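Local coordinates for protein urea carboxylase (Thermus thermophilus, PDB 3OEP) that is of unknown function but resembles the bacterial proteins KipI and KipA joined in one chain, with cyclophilin-like domains, and was formerly taken for an allophanate hydrolase, at residues 3-8 and 59-64; 11-16 and 41-46; 185-190 and 344-349; 251-256 and 456-461. One frame throughout, in Å; residues are numbered along the deposited sequence.

Contact 1: residues 3-8 and 59-64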
loop_
_atom_site.group_PDB
_atom_site.type_symbol
_atom_site.label_atom_id
_atom_site.label_comp_id
_atom_site.label_asym_id
_atom_site.label_seq_id
_atom_site.Cartn_x
_atom_site.Cartn_y
_atom_site.Cartn_z
ATOM N N ARG A 3 -12.199 -0.560 -10.362
ATOM C CA ARG A 3 -11.989 0.279 -11.529
ATOM C C ARG A 3 -11.692 1.695 -11.041
ATOM O O ARG A 3 -12.036 2.046 -9.919
ATOM C CB ARG A 3 -13.241 0.273 -12.393
ATOM C CG ARG A 3 -13.028 0.740 -13.821
ATOM C CD ARG A 3 -14.232 0.372 -14.678
ATOM N NE ARG A 3 -14.313 -1.070 -14.927
ATOM C CZ ARG A 3 -15.411 -1.726 -15.306
ATOM N NH1 ARG A 3 -16.567 -1.093 -15.487
ATOM N NH2 ARG A 3 -15.356 -3.040 -15.500
ATOM N N GLY A 4 -11.047 2.501 -11.873
ATOM C CA GLY A 4 -10.719 3.865 -11.480
ATOM C C GLY A 4 -10.590 4.815 -12.645
ATOM O O GLY A 4 -10.448 4.391 -13.798
ATOM N N PHE A 5 -10.674 6.104 -12.348
ATOM C CA PHE A 5 -10.395 7.128 -13.343
ATOM C C PHE A 5 -9.895 8.399 -12.683
ATOM O O PHE A 5 -10.079 8.609 -11.475
ATOM C CB PHE A 5 -11.621 7.414 -14.225
ATOM C CG PHE A 5 -12.811 7.946 -13.475
ATOM C CD1 PHE A 5 -12.980 9.311 -13.278
ATOM C CD2 PHE A 5 -13.781 7.082 -12.997
ATOM C CE1 PHE A 5 -14.086 9.799 -12.590
ATOM C CE2 PHE A 5 -14.890 7.560 -12.311
ATOM C CZ PHE A 5 -15.046 8.919 -12.109
ATOM N N TYR A 6 -9.248 9.229 -13.494
ATOM C CA TYR A 6 -8.633 10.460 -13.041
ATOM C C TYR A 6 -9.392 11.665 -13.587
ATOM O O TYR A 6 -9.737 11.706 -14.772
ATOM C CB TYR A 6 -7.183 10.542 -13.519
ATOM C CG TYR A 6 -6.247 9.481 -12.961
ATOM C CD1 TYR A 6 -5.434 9.753 -11.864
ATOM C CD2 TYR A 6 -6.161 8.220 -13.548
ATOM C CE1 TYR A 6 -4.567 8.791 -11.352
ATOM C CE2 TYR A 6 -5.289 7.242 -13.044
ATOM C CZ TYR A 6 -4.493 7.542 -11.953
ATOM O OH TYR A 6 -3.634 6.600 -11.441
ATOM N N LEU A 7 -9.663 12.627 -12.715
ATOM C CA LEU A 7 -10.113 13.949 -13.125
ATOM C C LEU A 7 -8.929 14.899 -12.969
ATOM O O LEU A 7 -8.195 14.834 -11.976
ATOM C CB LEU A 7 -11.292 14.403 -12.273
ATOM C CG LEU A 7 -12.519 13.486 -12.310
ATOM C CD1 LEU A 7 -13.616 14.074 -11.439
ATOM C CD2 LEU A 7 -13.015 13.260 -13.735
ATOM N N ARG A 8 -8.726 15.760 -13.964
ATOM C CA ARG A 8 -7.552 16.623 -14.002
ATOM C C ARG A 8 -8.003 18.067 -14.194
ATOM O O ARG A 8 -8.646 18.390 -15.193
ATOM C CB ARG A 8 -6.612 16.179 -15.124
ATOM C CG ARG A 8 -6.147 14.729 -14.968
ATOM C CD ARG A 8 -5.369 14.204 -16.167
ATOM N NE ARG A 8 -5.004 12.800 -15.960
ATOM C CZ ARG A 8 -3.991 12.382 -15.196
ATOM N NH1 ARG A 8 -3.205 13.247 -14.563
ATOM N NH2 ARG A 8 -3.759 11.086 -15.061
ATOM N N ARG A 59 -23.070 7.104 -12.631
ATOM C CA ARG A 59 -23.713 7.496 -11.379
ATOM C C ARG A 59 -22.739 8.303 -10.534
ATOM O O ARG A 59 -23.109 9.320 -9.950
ATOM C CB ARG A 59 -24.203 6.269 -10.607
ATOM N N LEU A 60 -21.484 7.860 -10.491
ATOM C CA LEU A 60 -20.450 8.577 -9.758
ATOM C C LEU A 60 -20.205 9.968 -10.354
ATOM O O LEU A 60 -20.102 10.949 -9.618
ATOM C CB LEU A 60 -19.156 7.751 -9.734
ATOM C CG LEU A 60 -17.965 8.319 -8.966
ATOM C CD1 LEU A 60 -18.327 8.668 -7.533
ATOM C CD2 LEU A 60 -16.822 7.320 -8.998
ATOM N N LEU A 61 -20.137 10.063 -11.680
ATOM C CA LEU A 61 -19.946 11.366 -12.331
ATOM C C LEU A 61 -21.121 12.313 -12.062
ATOM O O LEU A 61 -20.921 13.506 -11.838
ATOM C CB LEU A 61 -19.731 11.208 -13.841
ATOM C CG LEU A 61 -18.371 10.638 -14.261
ATOM C CD1 LEU A 61 -18.372 10.263 -15.739
ATOM C CD2 LEU A 61 -17.255 11.614 -13.958
ATOM N N ARG A 62 -22.336 11.775 -12.067
ATOM C CA ARG A 62 -23.528 12.572 -11.761
ATOM C C ARG A 62 -23.477 13.080 -10.316
ATOM O O ARG A 62 -23.759 14.255 -10.056
ATOM C CB ARG A 62 -24.811 11.764 -12.023
ATOM C CG ARG A 62 -26.118 12.410 -11.533
ATOM C CD ARG A 62 -26.343 13.821 -12.078
ATOM N NE ARG A 62 -26.779 13.849 -13.474
ATOM C CZ ARG A 62 -28.017 13.590 -13.897
ATOM N NH1 ARG A 62 -28.977 13.246 -13.040
ATOM N NH2 ARG A 62 -28.298 13.662 -15.196
ATOM N N LEU A 63 -23.095 12.200 -9.390
ATOM C CA LEU A 63 -22.929 12.574 -7.980
ATOM C C LEU A 63 -21.980 13.758 -7.804
ATOM O O LEU A 63 -22.267 14.681 -7.035
ATOM C CB LEU A 63 -22.414 11.390 -7.153
ATOM C CG LEU A 63 -23.409 10.289 -6.798
ATOM C CD1 LEU A 63 -22.679 9.126 -6.144
ATOM C CD2 LEU A 63 -24.516 10.820 -5.888
ATOM N N LEU A 64 -20.859 13.737 -8.528
ATOM C CA LEU A 64 -19.851 14.795 -8.414
ATOM C C LEU A 64 -20.419 16.188 -8.711
ATOM O O LEU A 64 -20.002 17.170 -8.095
ATOM C CB LEU A 64 -18.651 14.510 -9.328
ATOM C CG LEU A 64 -17.752 13.343 -8.910
ATOM C CD1 LEU A 64 -16.787 12.963 -10.031
ATOM C CD2 LEU A 64 -16.988 13.686 -7.642
#
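Leu-64 N donates to Leu-60 O at 3.1 Å, a helical backbone bond that ties together two leucines packing on strand 3-8, Leu-64 on Leu-7 and Leu-60 on Phe-5. Across the contact itself everything is apolar. With CG placed between the backbone N and the carbonyl carbon (chi1 62°), the Phe-5 ring extends toward the helix and meets two leucine methyls obliquely. Its CE2 lies 3.8 Å from Leu-60 CD2, and its CE1 is 3.9 Å from Leu-61 CD2. The Leu-60 and Phe-5 side chains run past each other in opposite senses. Further along, Leu-7 and Leu-64 meet tip to tip, CD1 to CD1, at 3.6 Å, while Leu-7 CD2 sits in plane at the edge of the Phe-5 ring. Replacing Phe-5 with an alanine would probably open a gap beside the Leu-60 and Leu-61 methyls and take the ring edge away from Leu-7 CD2. The axes of the two short segments come within 12.0 Å, their N-to-C directions 35° apart. Leu-64 also touches Leu-48 on strand 45-50, as expected of a two-layer alpha/beta arrangement in which a helix covers one face of a small antiparallel sheet.

Contact 2: residues 11-16 and 41-46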
loop_
_atom_site.group_PDB
_atom_site.type_symbol
_atom_site.label_atom_id
_atom_site.label_comp_id
_atom_site.label_asym_id
_atom_site.label_seq_id
_atom_site.Cartn_x
_atom_site.Cartn_y
_atom_site.Cartn_z
ATOM N N GLU A 11 -2.515 21.528 -14.683
ATOM C CA GLU A 11 -1.188 20.928 -14.600
ATOM C C GLU A 11 -0.332 21.597 -13.531
ATOM O O GLU A 11 -0.611 22.719 -13.096
ATOM C CB GLU A 11 -0.475 21.009 -15.956
ATOM N N GLY A 12 0.704 20.883 -13.104
ATOM C CA GLY A 12 1.710 21.425 -12.199
ATOM C C GLY A 12 1.201 21.766 -10.815
ATOM O O GLY A 12 0.211 21.202 -10.338
ATOM N N VAL A 13 1.894 22.697 -10.169
ATOM C CA VAL A 13 1.505 23.189 -8.860
ATOM C C VAL A 13 0.596 24.399 -9.057
ATOM O O VAL A 13 1.061 25.540 -9.157
ATOM C CB VAL A 13 2.745 23.550 -8.013
ATOM C CG1 VAL A 13 2.328 23.995 -6.616
ATOM C CG2 VAL A 13 3.690 22.354 -7.937
ATOM N N SER A 14 -0.699 24.128 -9.165
ATOM C CA SER A 14 -1.711 25.158 -9.340
ATOM C C SER A 14 -2.585 25.150 -8.101
ATOM O O SER A 14 -3.223 24.141 -7.802
ATOM C CB SER A 14 -2.558 24.867 -10.582
ATOM O OG SER A 14 -3.779 25.587 -10.558
ATOM N N GLU A 15 -2.612 26.263 -7.376
ATOM C CA GLU A 15 -3.423 26.347 -6.170
ATOM C C GLU A 15 -4.911 26.120 -6.457
ATOM O O GLU A 15 -5.565 25.357 -5.748
ATOM C CB GLU A 15 -3.219 27.686 -5.452
ATOM C CG GLU A 15 -3.983 27.798 -4.134
ATOM C CD GLU A 15 -3.688 29.081 -3.365
ATOM O OE1 GLU A 15 -2.669 29.747 -3.654
ATOM O OE2 GLU A 15 -4.485 29.420 -2.466
ATOM N N GLU A 16 -5.451 26.754 -7.496
ATOM C CA GLU A 16 -6.881 26.634 -7.752
ATOM C C GLU A 16 -7.254 25.229 -8.241
ATOM O O GLU A 16 -8.302 24.708 -7.883
ATOM C CB GLU A 16 -7.369 27.729 -8.708
ATOM C CG GLU A 16 -8.865 27.729 -9.010
ATOM C CD GLU A 16 -9.778 27.587 -7.790
ATOM O OE1 GLU A 16 -9.693 28.407 -6.852
ATOM O OE2 GLU A 16 -10.606 26.651 -7.787
ATOM N N PRO A 41 -6.829 13.013 -3.832
ATOM C CA PRO A 41 -6.379 14.210 -4.518
ATOM C C PRO A 41 -4.865 14.396 -4.402
ATOM O O PRO A 41 -4.272 14.079 -3.371
ATOM C CB PRO A 41 -7.121 15.311 -3.776
ATOM C CG PRO A 41 -7.132 14.819 -2.347
ATOM C CD PRO A 41 -7.196 13.303 -2.428
ATOM N N ALA A 42 -4.243 14.886 -5.464
ATOM C CA ALA A 42 -2.820 15.219 -5.447
ATOM C C ALA A 42 -2.595 16.290 -6.495
ATOM O O ALA A 42 -2.861 16.065 -7.676
ATOM C CB ALA A 42 -1.976 13.999 -5.765
ATOM N N TYR A 43 -2.152 17.467 -6.061
ATOM C CA TYR A 43 -2.012 18.614 -6.953
ATOM C C TYR A 43 -3.356 18.841 -7.661
ATOM O O TYR A 43 -4.388 18.872 -6.994
ATOM C CB TYR A 43 -0.845 18.409 -7.919
ATOM C CG TYR A 43 0.410 17.980 -7.215
ATOM C CD1 TYR A 43 1.223 18.908 -6.582
ATOM C CD2 TYR A 43 0.775 16.635 -7.161
ATOM C CE1 TYR A 43 2.372 18.509 -5.914
ATOM C CE2 TYR A 43 1.917 16.232 -6.503
ATOM C CZ TYR A 43 2.710 17.174 -5.884
ATOM O OH TYR A 43 3.846 16.756 -5.244
ATOM N N GLY A 44 -3.367 18.971 -8.987
ATOM C CA GLY A 44 -4.618 19.216 -9.707
ATOM C C GLY A 44 -5.381 17.972 -10.124
ATOM O O GLY A 44 -6.290 18.059 -10.935
ATOM N N VAL A 45 -5.026 16.814 -9.569
ATOM C CA VAL A 45 -5.599 15.543 -9.998
ATOM C C VAL A 45 -6.437 14.919 -8.891
ATOM O O VAL A 45 -6.050 14.950 -7.715
ATOM C CB VAL A 45 -4.488 14.553 -10.385
ATOM C CG1 VAL A 45 -5.081 13.234 -10.851
ATOM C CG2 VAL A 45 -3.598 15.155 -11.466
ATOM N N LEU A 46 -7.573 14.339 -9.273
ATOM C CA LEU A 46 -8.387 13.545 -8.360
ATOM C C LEU A 46 -8.559 12.159 -8.958
ATOM O O LEU A 46 -9.040 12.024 -10.081
ATOM C CB LEU A 46 -9.754 14.206 -8.146
ATOM C CG LEU A 46 -10.757 13.463 -7.263
ATOM C CD1 LEU A 46 -10.197 13.230 -5.864
ATOM C CD2 LEU A 46 -12.072 14.235 -7.207
HETATM O O HOH W 1 -1.561 19.146 -11.202
#
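Tyr-43 reaches Gly-12 and Val-13 through its torsions: positive phi (54°, psi -130°) turns its CB toward the 11-16 segment, and chi1 of -49° sets CG beside the backbone N, anti to the carbonyl carbon. The backbone angles are those of the second residue in a type II' beta turn running from Ala-42 to Val-45, a position more often held by glycine. Paired bonds close the turn, Val-45 N to Ala-42 O at 3.0 Å and Ala-42 N to Val-45 O at 2.9 Å, so it links two strands as a tight hairpin. Tyr-43 CB lies 3.8 Å from Gly-12 O, a plain van der Waals contact. The ring is approached obliquely by Val-13, whose CG2 is 4.4 Å from Tyr-43 CD1, a loose apolar contact. No direct hydrogen bond crosses between the segments. A water does the polar work instead: it donates to Gly-12 O at 2.8 Å and accepts from Gly-44 N at 2.9 Å, bridging two backbone groups that are 4.4 Å apart. Gly-12 O thus serves the water and also receives a weak bond from Ser-14 N. Ser-14 is the N-cap of the next helix, its OG accepting from Ala-17 N, and Asn-18 of the same helix donates to Tyr-43 O. The hairpin tip and the approach to helix 15-30 are thereby joined, with Tyr-115 of strand 112-117 covering Val-13 and Tyr-43, and strand 124-127 adding Phe-125 against Tyr-43 and Ala-127 against Val-13.

Contact 3: residues 185-190 and 344-349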
loop_
_atom_site.group_PDB
_atom_site.type_symbol
_atom_site.label_atom_id
_atom_site.label_comp_id
_atom_site.label_asym_id
_atom_site.label_seq_id
_atom_site.Cartn_x
_atom_site.Cartn_y
_atom_site.Cartn_z
ATOM N N THR A 185 -5.012 11.757 17.203
ATOM C CA THR A 185 -5.053 12.279 15.844
ATOM C C THR A 185 -3.747 11.876 15.150
ATOM O O THR A 185 -2.760 12.604 15.224
ATOM C CB THR A 185 -5.209 13.815 15.871
ATOM O OG1 THR A 185 -6.366 14.160 16.644
ATOM C CG2 THR A 185 -5.351 14.378 14.469
ATOM N N PRO A 186 -3.729 10.695 14.503
ATOM C CA PRO A 186 -2.482 10.161 13.959
ATOM C C PRO A 186 -1.772 11.070 12.964
ATOM O O PRO A 186 -0.542 11.109 12.954
ATOM C CB PRO A 186 -2.930 8.880 13.244
ATOM C CG PRO A 186 -4.128 8.461 13.965
ATOM C CD PRO A 186 -4.823 9.716 14.396
ATOM N N PHE A 187 -2.544 11.767 12.129
ATOM C CA PHE A 187 -1.990 12.583 11.049
ATOM C C PHE A 187 -2.045 14.051 11.434
ATOM O O PHE A 187 -3.125 14.617 11.610
ATOM C CB PHE A 187 -2.762 12.339 9.747
ATOM C CG PHE A 187 -2.715 10.916 9.286
ATOM C CD1 PHE A 187 -1.653 10.460 8.514
ATOM C CD2 PHE A 187 -3.711 10.016 9.651
ATOM C CE1 PHE A 187 -1.589 9.140 8.100
ATOM C CE2 PHE A 187 -3.652 8.694 9.241
ATOM C CZ PHE A 187 -2.592 8.254 8.462
ATOM N N LEU A 188 -0.871 14.657 11.574
ATOM C CA LEU A 188 -0.769 16.068 11.934
ATOM C C LEU A 188 -1.231 16.954 10.783
ATOM O O LEU A 188 -1.776 18.037 11.006
ATOM C CB LEU A 188 0.671 16.412 12.281
ATOM C CG LEU A 188 0.902 17.820 12.833
ATOM C CD1 LEU A 188 0.307 17.937 14.226
ATOM C CD2 LEU A 188 2.386 18.131 12.847
ATOM N N LEU A 189 -0.999 16.487 9.558
ATOM C CA LEU A 189 -1.274 17.277 8.368
ATOM C C LEU A 189 -2.297 16.596 7.483
ATOM O O LEU A 189 -2.332 15.366 7.368
ATOM C CB LEU A 189 0.010 17.510 7.579
ATOM C CG LEU A 189 1.020 18.417 8.278
ATOM C CD1 LEU A 189 2.346 18.429 7.526
ATOM C CD2 LEU A 189 0.473 19.830 8.438
ATOM N N ARG A 190 -3.125 17.418 6.855
ATOM C CA ARG A 190 -4.120 16.944 5.923
ATOM C C ARG A 190 -3.933 17.668 4.602
ATOM O O ARG A 190 -3.363 18.763 4.566
ATOM C CB ARG A 190 -5.518 17.200 6.471
ATOM N N PRO A 344 -9.641 -3.208 14.516
ATOM C CA PRO A 344 -9.493 -2.426 13.287
ATOM C C PRO A 344 -8.737 -1.116 13.497
ATOM O O PRO A 344 -8.705 -0.575 14.603
ATOM C CB PRO A 344 -10.938 -2.122 12.903
ATOM C CG PRO A 344 -11.634 -2.008 14.229
ATOM C CD PRO A 344 -10.996 -3.083 15.085
ATOM N N PHE A 345 -8.138 -0.623 12.419
ATOM C CA PHE A 345 -7.591 0.728 12.362
ATOM C C PHE A 345 -8.139 1.371 11.093
ATOM O O PHE A 345 -7.923 0.867 9.992
ATOM C CB PHE A 345 -6.066 0.703 12.335
ATOM C CG PHE A 345 -5.438 2.062 12.159
ATOM C CD1 PHE A 345 -5.281 2.912 13.240
ATOM C CD2 PHE A 345 -5.015 2.487 10.905
ATOM C CE1 PHE A 345 -4.697 4.168 13.079
ATOM C CE2 PHE A 345 -4.433 3.733 10.733
ATOM C CZ PHE A 345 -4.278 4.577 11.822
ATOM N N LEU A 346 -8.868 2.472 11.267
ATOM C CA LEU A 346 -9.546 3.172 10.178
ATOM C C LEU A 346 -10.325 2.225 9.258
ATOM O O LEU A 346 -10.165 2.246 8.037
ATOM C CB LEU A 346 -8.558 4.053 9.400
ATOM C CG LEU A 346 -7.889 5.158 10.230
ATOM C CD1 LEU A 346 -6.879 5.938 9.396
ATOM C CD2 LEU A 346 -8.915 6.118 10.832
ATOM N N GLY A 347 -11.158 1.391 9.874
ATOM C CA GLY A 347 -12.113 0.548 9.158
ATOM C C GLY A 347 -11.639 -0.841 8.769
ATOM O O GLY A 347 -12.431 -1.644 8.263
ATOM N N SER A 348 -10.365 -1.150 9.009
ATOM C CA SER A 348 -9.802 -2.414 8.549
ATOM C C SER A 348 -8.817 -3.024 9.538
ATOM O O SER A 348 -8.084 -2.313 10.226
ATOM C CB SER A 348 -9.118 -2.203 7.200
ATOM O OG SER A 348 -8.407 -3.351 6.775
ATOM N N ALA A 349 -8.804 -4.354 9.572
ATOM C CA ALA A 349 -7.837 -5.120 10.348
ATOM C C ALA A 349 -6.586 -5.470 9.538
ATOM O O ALA A 349 -5.683 -6.145 10.052
ATOM C CB ALA A 349 -8.488 -6.403 10.866
#
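Two phenylalanine rings are each met at the edge by an aliphatic side chain of the other loop, Phe-345 by Pro-186 and Phe-187 by Leu-346, where a type I' beta turn, Phe-345 to Ser-348, touches the loop between strands 169-174 and 194-199. The Phe-345 ring has Leu-346 CG over one face, 3.8 Å above the plane and offset toward the rim, while Pro-186 CG lies near its plane, 4.4 Å from Phe-345 CE1. At the Phe-187 ring, Leu-346 CD1 lies near the plane, 4.2 Å from Phe-187 CE2. Leu-346 therefore packs on both aromatics, by its stem over one and by a methyl against the rim of the other. Its CB is directed toward the opposite loop because the backbone takes the left-handed conformation (phi 47°, psi 51°) that a type I' turn requires. For Phe-345, chi1 of 175° holds CG anti to the backbone N and carries the ring out to the proline.

The contact is wholly apolar and light, joining the KipI-like subdomain C and D region to the KipA-like subdomain A and B region of the chain. Tyr-179 also packs on the Phe-187 ring, and Leu-211 and Ile-357 pack on Phe-345. Arg-239 binds Phe-345 O, and Asp-236 takes Ser-348 OG and Ala-349 N. The turn's own bond, Ser-348 N to Phe-345 O, is weak at 3.3 Å; the reverse bond, Phe-345 N to Ser-348 O, is shorter at 2.8 Å.

Contact 4: residues 251-256 and 456-461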
loop_
_atom_site.group_PDB
_atom_site.type_symbol
_atom_site.label_atom_id
_atom_site.label_comp_id
_atom_site.label_asym_id
_atom_site.label_seq_id
_atom_site.Cartn_x
_atom_site.Cartn_y
_atom_site.Cartn_z
ATOM N N GLY A 251 -5.030 -5.912 2.284
ATOM C CA GLY A 251 -5.916 -7.040 2.036
ATOM C C GLY A 251 -5.165 -8.188 1.377
ATOM O O GLY A 251 -3.936 -8.169 1.302
ATOM N N PRO A 252 -5.897 -9.194 0.880
ATOM C CA PRO A 252 -5.219 -10.365 0.315
ATOM C C PRO A 252 -4.673 -10.074 -1.075
ATOM O O PRO A 252 -5.312 -9.356 -1.847
ATOM C CB PRO A 252 -6.329 -11.417 0.259
ATOM C CG PRO A 252 -7.588 -10.623 0.119
ATOM C CD PRO A 252 -7.364 -9.301 0.784
ATOM N N LEU A 253 -3.500 -10.613 -1.386
ATOM C CA LEU A 253 -2.889 -10.390 -2.699
ATOM C C LEU A 253 -3.533 -11.272 -3.773
ATOM O O LEU A 253 -3.555 -10.908 -4.954
ATOM C CB LEU A 253 -1.377 -10.612 -2.642
ATOM C CG LEU A 253 -0.559 -9.714 -3.570
ATOM C CD1 LEU A 253 -0.636 -8.260 -3.088
ATOM C CD2 LEU A 253 0.886 -10.179 -3.654
ATOM N N ASP A 254 -4.046 -12.431 -3.356
ATOM C CA ASP A 254 -4.858 -13.297 -4.211
ATOM C C ASP A 254 -6.239 -13.375 -3.560
ATOM O O ASP A 254 -6.521 -14.268 -2.759
ATOM C CB ASP A 254 -4.175 -14.665 -4.350
ATOM C CG ASP A 254 -5.024 -15.710 -5.079
ATOM O OD1 ASP A 254 -6.128 -15.409 -5.593
ATOM O OD2 ASP A 254 -4.561 -16.866 -5.114
ATOM N N ALA A 255 -7.084 -12.400 -3.887
ATOM C CA ALA A 255 -8.370 -12.232 -3.206
ATOM C C ALA A 255 -9.345 -13.396 -3.432
ATOM O O ALA A 255 -10.027 -13.816 -2.494
ATOM C CB ALA A 255 -9.015 -10.897 -3.600
ATOM N N PRO A 256 -9.420 -13.933 -4.665
ATOM C CA PRO A 256 -10.327 -15.073 -4.847
ATOM C C PRO A 256 -9.986 -16.280 -3.963
ATOM O O PRO A 256 -10.890 -16.967 -3.469
ATOM C CB PRO A 256 -10.165 -15.420 -6.327
ATOM C CG PRO A 256 -9.770 -14.134 -6.968
ATOM C CD PRO A 256 -8.935 -13.403 -5.955
ATOM N N LEU A 456 2.088 -2.615 -10.041
ATOM C CA LEU A 456 1.744 -2.198 -8.683
ATOM C C LEU A 456 0.583 -3.012 -8.129
ATOM O O LEU A 456 -0.448 -3.143 -8.784
ATOM C CB LEU A 456 1.368 -0.716 -8.677
ATOM C CG LEU A 456 2.443 0.212 -9.252
ATOM C CD1 LEU A 456 1.926 1.636 -9.358
ATOM C CD2 LEU A 456 3.703 0.162 -8.415
ATOM N N LEU A 457 0.755 -3.544 -6.921
ATOM C CA LEU A 457 -0.255 -4.400 -6.288
ATOM C C LEU A 457 -0.752 -3.775 -4.972
ATOM O O LEU A 457 -0.511 -2.591 -4.711
ATOM C CB LEU A 457 0.303 -5.821 -6.094
ATOM C CG LEU A 457 0.798 -6.563 -7.344
ATOM C CD1 LEU A 457 1.366 -7.934 -6.961
ATOM C CD2 LEU A 457 -0.301 -6.718 -8.390
ATOM N N ALA A 458 -1.459 -4.561 -4.156
ATOM C CA ALA A 458 -2.212 -4.044 -3.009
ATOM C C ALA A 458 -1.439 -3.200 -1.996
ATOM O O ALA A 458 -2.026 -2.317 -1.380
ATOM C CB ALA A 458 -2.925 -5.190 -2.283
ATOM N N ASP A 459 -0.145 -3.457 -1.812
ATOM C CA ASP A 459 0.644 -2.698 -0.831
ATOM C C ASP A 459 1.453 -1.576 -1.480
ATOM O O ASP A 459 2.345 -1.009 -0.853
ATOM C CB ASP A 459 1.575 -3.617 -0.016
ATOM C CG ASP A 459 0.859 -4.329 1.137
ATOM O OD1 ASP A 459 1.547 -4.997 1.944
ATOM O OD2 ASP A 459 -0.379 -4.226 1.247
ATOM N N LYS A 460 1.136 -1.257 -2.733
ATOM C CA LYS A 460 1.745 -0.125 -3.422
ATOM C C LYS A 460 1.580 1.157 -2.607
ATOM O O LYS A 460 0.592 1.326 -1.887
ATOM C CB LYS A 460 1.096 0.075 -4.791
ATOM C CG LYS A 460 -0.350 0.565 -4.710
ATOM C CD LYS A 460 -1.043 0.521 -6.060
ATOM C CE LYS A 460 -2.512 0.888 -5.936
ATOM N NZ LYS A 460 -2.772 2.120 -5.122
ATOM N N GLY A 461 2.553 2.057 -2.732
ATOM C CA GLY A 461 2.422 3.406 -2.197
ATOM C C GLY A 461 1.263 4.107 -2.888
ATOM O O GLY A 461 0.950 3.802 -4.037
#
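Leu-253 and Leu-457 cross at about a right angle: the fork of Leu-253 lies across Leu-457, one methyl at its CB and the other at its CD1. Leu-457 opens a type I beta turn that ends at Lys-460, just after strand 454-456 of a sheet that probably belongs to a cyclophilin-like domain, whereas Leu-253 immediately precedes the N-cap of helix 255-264. The two methyls of Leu-253 divide the work. CD2 lies 4.0 Å from Leu-457 CD1, and CD1 turns to the backbone side, 4.0 Å from Leu-457 CB. Leu-253 CD1 also covers Ala-458, at 3.9 Å from its CB. A chi1 of -146°, well off a staggered position, lets Leu-253 swing its end toward the turn, although its CB does not point there.

The contact is buried and apolar, with polar ties around it. Arg-420 binds Gly-251 O and forms a salt bridge with Asp-459 OD1, so one side chain links both segments; Ala-458 pairs with Ser-250 through the backbone. Glu-275 accepts from Leu-253 N, and Asp-254 caps a backbone N just beyond Pro-256. Within the turn, Lys-460 N donates to Leu-457 O at 2.9 Å.

Contacts 1 and 2 both rest on the small antiparallel sheet in which strand 45-50 lies between 3-8 and 36-42, their centres 16 Å apart. They meet directly at its pairing, where Leu-7 N probably bonds to Leu-46 O at 2.8 Å. Contact 2 comes within the chain span of contact 1, and both precede the others. Contacts 3 and 4 alternate along the chain, in the order 185-190, 251-256, 344-349, 456-461, with centres 20 Å apart and nearest atoms about 6 Å apart. Contacts 1 and 2 thus belong to the N-terminal sheet and its helices, contact 3 alone bridges the KipI-like and KipA-like regions, and contact 4 is internal to the KipA-like region.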